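Local coordinates for flavin adenine dinucleotide synthase (Saccharomyces cerevisiae, PDB 2WSI), which catalyses the transfer of an adenylyl group from ATP to FMN, forming the coenzyme FAD and releasing diphosphate, at residues L18-K23 / F247-I252; W49-G54 / W78-I83. All coordinates share one frame; numbering follows the deposited sequence.

Contact 1: residues L18-K23 / F247-I252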
loop_
_atom_site.group_PDB
_atom_site.type_symbol
_atom_site.label_atom_id
_atom_site.label_comp_id
_atom_site.label_asym_id
_atom_site.label_seq_id
_atom_site.Cartn_x
_atom_site.Cartn_y
_atom_site.Cartn_z
ATOM N N LEU A 18 -12.827 3.789 11.326
ATOM C CA LEU A 18 -13.761 2.775 11.821
ATOM C C LEU A 18 -14.902 3.449 12.586
ATOM O O LEU A 18 -15.897 2.813 12.889
ATOM C CB LEU A 18 -13.069 1.750 12.745
ATOM C CG LEU A 18 -12.112 0.724 12.123
ATOM C CD1 LEU A 18 -11.501 -0.232 13.174
ATOM C CD2 LEU A 18 -12.834 -0.064 11.051
ATOM N N HIS A 19 -14.742 4.723 12.925
ATOM C CA HIS A 19 -15.794 5.454 13.615
ATOM C C HIS A 19 -16.611 6.339 12.673
ATOM O O HIS A 19 -17.475 7.098 13.122
ATOM C CB HIS A 19 -15.197 6.310 14.733
ATOM C CG HIS A 19 -14.853 5.535 15.966
ATOM N ND1 HIS A 19 -15.555 5.666 17.146
ATOM C CD2 HIS A 19 -13.890 4.611 16.202
ATOM C CE1 HIS A 19 -15.036 4.862 18.058
ATOM N NE2 HIS A 19 -14.023 4.211 17.511
ATOM N N ILE A 20 -16.329 6.283 11.372
ATOM C CA ILE A 20 -17.166 7.010 10.426
ATOM C C ILE A 20 -18.604 6.477 10.470
ATOM O O ILE A 20 -18.859 5.274 10.288
ATOM C CB ILE A 20 -16.679 6.898 8.984
ATOM C CG1 ILE A 20 -15.310 7.568 8.827
ATOM C CG2 ILE A 20 -17.688 7.576 8.056
ATOM C CD1 ILE A 20 -14.604 7.182 7.522
ATOM N N ASP A 21 -19.541 7.392 10.689
ATOM C CA ASP A 21 -20.953 7.040 10.759
ATOM C C ASP A 21 -21.681 7.737 9.614
ATOM O O ASP A 21 -22.391 8.716 9.820
ATOM C CB ASP A 21 -21.525 7.465 12.111
ATOM C CG ASP A 21 -22.985 7.120 12.265
ATOM O OD1 ASP A 21 -23.516 6.332 11.446
ATOM O OD2 ASP A 21 -23.604 7.644 13.214
ATOM N N GLN A 22 -21.470 7.234 8.404
ATOM C CA GLN A 22 -22.056 7.817 7.210
ATOM C C GLN A 22 -22.923 6.794 6.508
ATOM O O GLN A 22 -22.672 5.595 6.577
ATOM C CB GLN A 22 -20.967 8.289 6.243
ATOM C CG GLN A 22 -20.498 9.721 6.455
ATOM C CD GLN A 22 -21.592 10.747 6.173
ATOM O OE1 GLN A 22 -21.797 11.686 6.951
ATOM N NE2 GLN A 22 -22.294 10.576 5.053
ATOM N N LYS A 23 -23.956 7.279 5.838
ATOM C CA LYS A 23 -24.698 6.458 4.908
ATOM C C LYS A 23 -23.758 6.207 3.751
ATOM O O LYS A 23 -23.386 7.155 3.046
ATOM C CB LYS A 23 -25.924 7.218 4.408
ATOM C CG LYS A 23 -26.851 6.412 3.524
ATOM C CD LYS A 23 -28.180 6.113 4.209
ATOM C CE LYS A 23 -28.061 5.015 5.257
ATOM N NZ LYS A 23 -29.406 4.533 5.692
ATOM N N PHE A 247 -15.613 9.658 -3.822
ATOM C CA PHE A 247 -14.902 9.751 -2.536
ATOM C C PHE A 247 -14.871 11.171 -2.006
ATOM O O PHE A 247 -14.040 11.531 -1.168
ATOM C CB PHE A 247 -13.472 9.207 -2.680
ATOM C CG PHE A 247 -13.430 7.834 -3.289
ATOM C CD1 PHE A 247 -13.851 6.739 -2.563
ATOM C CD2 PHE A 247 -13.031 7.654 -4.623
ATOM C CE1 PHE A 247 -13.862 5.468 -3.137
ATOM C CE2 PHE A 247 -13.016 6.377 -5.205
ATOM C CZ PHE A 247 -13.445 5.285 -4.451
ATOM N N GLU A 248 -15.813 11.985 -2.464
ATOM C CA GLU A 248 -15.844 13.373 -2.022
ATOM C C GLU A 248 -15.891 13.512 -0.476
ATOM O O GLU A 248 -15.214 14.370 0.075
ATOM C CB GLU A 248 -17.029 14.090 -2.693
ATOM C CG GLU A 248 -17.298 15.490 -2.172
ATOM C CD GLU A 248 -16.291 16.512 -2.669
ATOM O OE1 GLU A 248 -15.235 16.109 -3.212
ATOM O OE2 GLU A 248 -16.553 17.727 -2.503
ATOM N N TRP A 249 -16.689 12.696 0.218
ATOM C CA TRP A 249 -16.826 12.823 1.686
ATOM C C TRP A 249 -15.485 12.534 2.369
ATOM O O TRP A 249 -15.038 13.273 3.254
ATOM C CB TRP A 249 -17.904 11.875 2.237
ATOM C CG TRP A 249 -18.175 12.087 3.708
ATOM C CD1 TRP A 249 -19.208 12.799 4.262
ATOM C CD2 TRP A 249 -17.383 11.608 4.815
ATOM N NE1 TRP A 249 -19.109 12.787 5.636
ATOM C CE2 TRP A 249 -18.002 12.067 6.003
ATOM C CE3 TRP A 249 -16.210 10.846 4.916
ATOM C CZ2 TRP A 249 -17.493 11.777 7.278
ATOM C CZ3 TRP A 249 -15.709 10.552 6.185
ATOM C CH2 TRP A 249 -16.354 11.022 7.350
ATOM N N GLU A 250 -14.834 11.464 1.929
ATOM C CA GLU A 250 -13.556 11.060 2.509
ATOM C C GLU A 250 -12.526 12.148 2.301
ATOM O O GLU A 250 -11.722 12.422 3.185
ATOM C CB GLU A 250 -13.056 9.785 1.852
ATOM C CG GLU A 250 -13.862 8.554 2.176
ATOM C CD GLU A 250 -14.936 8.250 1.153
ATOM O OE1 GLU A 250 -15.518 9.212 0.575
ATOM O OE2 GLU A 250 -15.200 7.045 0.936
ATOM N N ILE A 251 -12.541 12.766 1.119
ATOM C CA ILE A 251 -11.593 13.819 0.808
ATOM C C ILE A 251 -11.861 15.026 1.714
ATOM O O ILE A 251 -10.956 15.538 2.357
ATOM C CB ILE A 251 -11.696 14.255 -0.676
ATOM C CG1 ILE A 251 -11.061 13.211 -1.618
ATOM C CG2 ILE A 251 -11.032 15.611 -0.888
ATOM C CD1 ILE A 251 -11.533 13.335 -3.085
ATOM N N ILE A 252 -13.116 15.470 1.772
ATOM C CA ILE A 252 -13.451 16.699 2.488
ATOM C C ILE A 252 -13.216 16.544 3.972
ATOM O O ILE A 252 -12.819 17.484 4.642
ATOM C CB ILE A 252 -14.937 17.096 2.296
ATOM C CG1 ILE A 252 -15.217 17.469 0.839
ATOM C CG2 ILE A 252 -15.303 18.244 3.230
ATOM C CD1 ILE A 252 -14.254 18.487 0.271
#
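The backbones of 18-23 and 247-252 stay well apart, with CA of Gln-22 9.1 Å from CA of Trp-249, so the gap between the loop and the one-and-a-half-turn helix is bridged by side chains alone. Trp-249 does most of the reaching: its CG lies anti to the backbone N (chi1 -174°), which extends the indole from the helix toward the loop. Gln-22 lies over one face of the indole. Its CG is 3.7 Å from the centroid of the five-membered ring and 24° off the ring normal, a CH-pi contact. A bend at chi2 then carries the amide out over the rim on the same face, leaving OE1 above the ring plane and 3.2 Å from Trp-249 NE1, with the amide plane tilted 32° from the ring. Ile-20 meets the far end of the six-membered ring obliquely: its CG2 is 3.8 Å from Trp-249 CH2, and its CD1 is 3.8 Å from Trp-249 CZ3. This surface contact joins the connection between helices 3-18 and 25-45 to helix 248-252. Ile-20 also rests on Ile-27 of helix 25-45, while Trp-249 stacks with His-253 and touches Tyr-208 of helix 199-209.

Contact 2: residues W49-G54 / W78-I83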
loop_
_atom_site.group_PDB
_atom_site.type_symbol
_atom_site.label_atom_id
_atom_site.label_comp_id
_atom_site.label_asym_id
_atom_site.label_seq_id
_atom_site.Cartn_x
_atom_site.Cartn_y
_atom_site.Cartn_z
ATOM N N TRP A 49 4.731 -14.772 14.431
ATOM C CA TRP A 49 6.019 -14.164 14.069
ATOM C C TRP A 49 6.102 -12.744 14.648
ATOM O O TRP A 49 5.086 -12.062 14.770
ATOM C CB TRP A 49 6.144 -14.053 12.553
ATOM C CG TRP A 49 6.102 -15.358 11.834
ATOM C CD1 TRP A 49 7.127 -16.258 11.704
ATOM C CD2 TRP A 49 4.992 -15.899 11.095
ATOM N NE1 TRP A 49 6.710 -17.347 10.934
ATOM C CE2 TRP A 49 5.410 -17.142 10.552
ATOM C CE3 TRP A 49 3.686 -15.462 10.850
ATOM C CZ2 TRP A 49 4.569 -17.948 9.791
ATOM C CZ3 TRP A 49 2.842 -16.284 10.096
ATOM C CH2 TRP A 49 3.288 -17.509 9.585
ATOM N N SER A 50 7.298 -12.294 14.994
ATOM C CA SER A 50 7.467 -10.909 15.463
ATOM C C SER A 50 7.487 -9.922 14.315
ATOM O O SER A 50 8.219 -10.105 13.340
ATOM C CB SER A 50 8.768 -10.763 16.231
ATOM O OG SER A 50 9.078 -9.388 16.379
ATOM N N PRO A 51 6.712 -8.835 14.422
ATOM C CA PRO A 51 6.773 -7.815 13.363
ATOM C C PRO A 51 7.930 -6.811 13.551
ATOM O O PRO A 51 8.093 -5.909 12.746
ATOM C CB PRO A 51 5.442 -7.088 13.507
ATOM C CG PRO A 51 5.093 -7.234 14.976
ATOM C CD PRO A 51 5.687 -8.542 15.435
ATOM N N LEU A 52 8.721 -6.974 14.601
ATOM C CA LEU A 52 9.777 -6.003 14.883
ATOM C C LEU A 52 11.189 -6.535 14.653
ATOM O O LEU A 52 12.050 -5.815 14.146
ATOM C CB LEU A 52 9.654 -5.491 16.307
ATOM C CG LEU A 52 8.393 -4.688 16.639
ATOM C CD1 LEU A 52 8.235 -4.533 18.144
ATOM C CD2 LEU A 52 8.405 -3.345 15.966
ATOM N N ASN A 53 11.426 -7.795 14.968
ATOM C CA ASN A 53 12.818 -8.235 15.153
ATOM C C ASN A 53 13.490 -8.742 13.883
ATOM O O ASN A 53 14.679 -9.111 13.896
ATOM C CB ASN A 53 12.902 -9.260 16.293
ATOM C CG ASN A 53 12.185 -10.567 15.961
ATOM O OD1 ASN A 53 11.710 -10.764 14.848
ATOM N ND2 ASN A 53 12.078 -11.449 16.942
ATOM N N GLY A 54 12.738 -8.748 12.782
ATOM C CA GLY A 54 13.267 -9.180 11.504
ATOM C C GLY A 54 12.718 -10.508 10.998
ATOM O O GLY A 54 13.036 -10.904 9.882
ATOM N N TRP A 78 0.928 -0.844 16.673
ATOM C CA TRP A 78 0.623 -0.068 17.876
ATOM C C TRP A 78 -0.162 -0.960 18.859
ATOM O O TRP A 78 0.215 -1.131 20.032
ATOM C CB TRP A 78 -0.207 1.144 17.506
ATOM C CG TRP A 78 -0.514 2.064 18.659
ATOM C CD1 TRP A 78 -1.762 2.367 19.176
ATOM C CD2 TRP A 78 0.429 2.843 19.408
ATOM N NE1 TRP A 78 -1.637 3.280 20.212
ATOM C CE2 TRP A 78 -0.304 3.586 20.371
ATOM C CE3 TRP A 78 1.828 2.963 19.383
ATOM C CZ2 TRP A 78 0.321 4.435 21.296
ATOM C CZ3 TRP A 78 2.443 3.807 20.297
ATOM C CH2 TRP A 78 1.692 4.533 21.242
ATOM N N GLU A 79 -1.250 -1.538 18.371
ATOM C CA GLU A 79 -2.073 -2.419 19.225
ATOM C C GLU A 79 -1.279 -3.623 19.774
ATOM O O GLU A 79 -1.438 -4.024 20.922
ATOM C CB GLU A 79 -3.327 -2.878 18.446
ATOM C CG GLU A 79 -4.297 -3.716 19.278
ATOM C CD GLU A 79 -5.687 -3.813 18.654
ATOM O OE1 GLU A 79 -6.093 -2.877 17.935
ATOM O OE2 GLU A 79 -6.361 -4.836 18.886
ATOM N N TYR A 80 -0.391 -4.176 18.959
ATOM C CA TYR A 80 0.412 -5.350 19.318
ATOM C C TYR A 80 1.270 -5.075 20.548
ATOM O O TYR A 80 1.452 -5.915 21.433
ATOM C CB TYR A 80 1.321 -5.713 18.131
ATOM C CG TYR A 80 2.473 -6.655 18.433
ATOM C CD1 TYR A 80 2.273 -8.033 18.489
ATOM C CD2 TYR A 80 3.765 -6.169 18.613
ATOM C CE1 TYR A 80 3.326 -8.911 18.747
ATOM C CE2 TYR A 80 4.845 -7.040 18.857
ATOM C CZ TYR A 80 4.610 -8.406 18.926
ATOM O OH TYR A 80 5.644 -9.280 19.161
ATOM N N PHE A 81 1.797 -3.876 20.600
ATOM C CA PHE A 81 2.643 -3.512 21.710
ATOM C C PHE A 81 1.861 -3.611 23.027
ATOM O O PHE A 81 2.374 -4.094 24.030
ATOM C CB PHE A 81 3.166 -2.116 21.498
ATOM C CG PHE A 81 3.892 -1.563 22.674
ATOM C CD1 PHE A 81 5.186 -1.994 22.983
ATOM C CD2 PHE A 81 3.291 -0.610 23.474
ATOM C CE1 PHE A 81 5.868 -1.468 24.078
ATOM C CE2 PHE A 81 3.968 -0.076 24.567
ATOM C CZ PHE A 81 5.259 -0.518 24.867
ATOM N N PHE A 82 0.619 -3.155 23.023
ATOM C CA PHE A 82 -0.167 -3.164 24.256
ATOM C C PHE A 82 -0.669 -4.570 24.619
ATOM O O PHE A 82 -0.658 -4.956 25.791
ATOM C CB PHE A 82 -1.293 -2.123 24.156
ATOM C CG PHE A 82 -0.768 -0.716 24.071
ATOM C CD1 PHE A 82 -0.377 -0.043 25.219
ATOM C CD2 PHE A 82 -0.612 -0.085 22.840
ATOM C CE1 PHE A 82 0.138 1.241 25.159
ATOM C CE2 PHE A 82 -0.085 1.205 22.761
ATOM C CZ PHE A 82 0.291 1.868 23.934
ATOM N N ILE A 83 -1.062 -5.336 23.613
ATOM C CA ILE A 83 -1.443 -6.725 23.811
ATOM C C ILE A 83 -0.269 -7.504 24.436
ATOM O O ILE A 83 -0.438 -8.261 25.397
ATOM C CB ILE A 83 -1.901 -7.389 22.461
ATOM C CG1 ILE A 83 -3.158 -6.696 21.922
ATOM C CG2 ILE A 83 -2.208 -8.890 22.668
ATOM C CD1 ILE A 83 -3.610 -7.224 20.518
HETATM O O HOH W 1 5.238 -11.749 18.067
#
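The ring of Tyr-80 receives Pro-51 over one face and Leu-52 at its edge. Pro-51 CD stands 4.0 Å from the ring centroid, 26° off the normal, which defines a CH-pi contact; its offset toward the rim is evident from the 3.7 Å between Pro-51 CD and Tyr-80 CZ. The neighbouring Pro-51 CG lies 3.9 Å from Tyr-80 CE2, so two methylenes of the pyrrolidine share that face. Near the ring plane, Leu-52 CD1 approaches Tyr-80 CE2 more loosely, at 4.3 Å. Phe-46 meets the tyrosine edge-to-face, adding a second aromatic group to its surroundings.

With CG anti to the backbone N (chi1 164°), Tyr-80 projects from its helix toward the loop and brings its hydroxyl to a water 2.7 Å from OH. The same water gives a weak hydrogen bond to the carbonyl O of Trp-49, forming a polar bridge beside the apolar contact. The loop is also braced internally: Ser-50 OG accepts from Leu-52 N at 3.0 Å. A second bond reaches Ser-50 OG from Asn-53 N at 3.2 Å. These two bonds fold the chain round the serine hydroxyl just where Pro-51 and Leu-52 are presented to the ring.

Accepting from the amides two and three residues on makes Ser-50 the head of an ST turn and ST motif. In the fold, this turn leads from helix 25-45 into strand 56-59 of the central sheet and packs against helix 64-87, the helix that follows that strand in this PAPS reductase-family domain.

How the contacts relate
Contacts 1 and 2 do not touch: their centres lie 29 Å apart, their nearest atoms about 8 Å. Helix 25-45 connects their first segments, following 18-23 and preceding 49-54. Along the chain the order is 18-23, 49-54, 78-83, 247-252, so the span of contact 2 falls wholly within that of contact 1. Contact 2 spans a short piece of chain, strand 56-59 and the first part of helix 64-87, whereas contact 1 brings the N-terminal region to a helix that follows 189-191, the last strand along the chain. Centred about 20 and 19 Å from the chain centre (radius of gyration 18 Å), both join outlying parts of the fold, away from the FAD-binding residues.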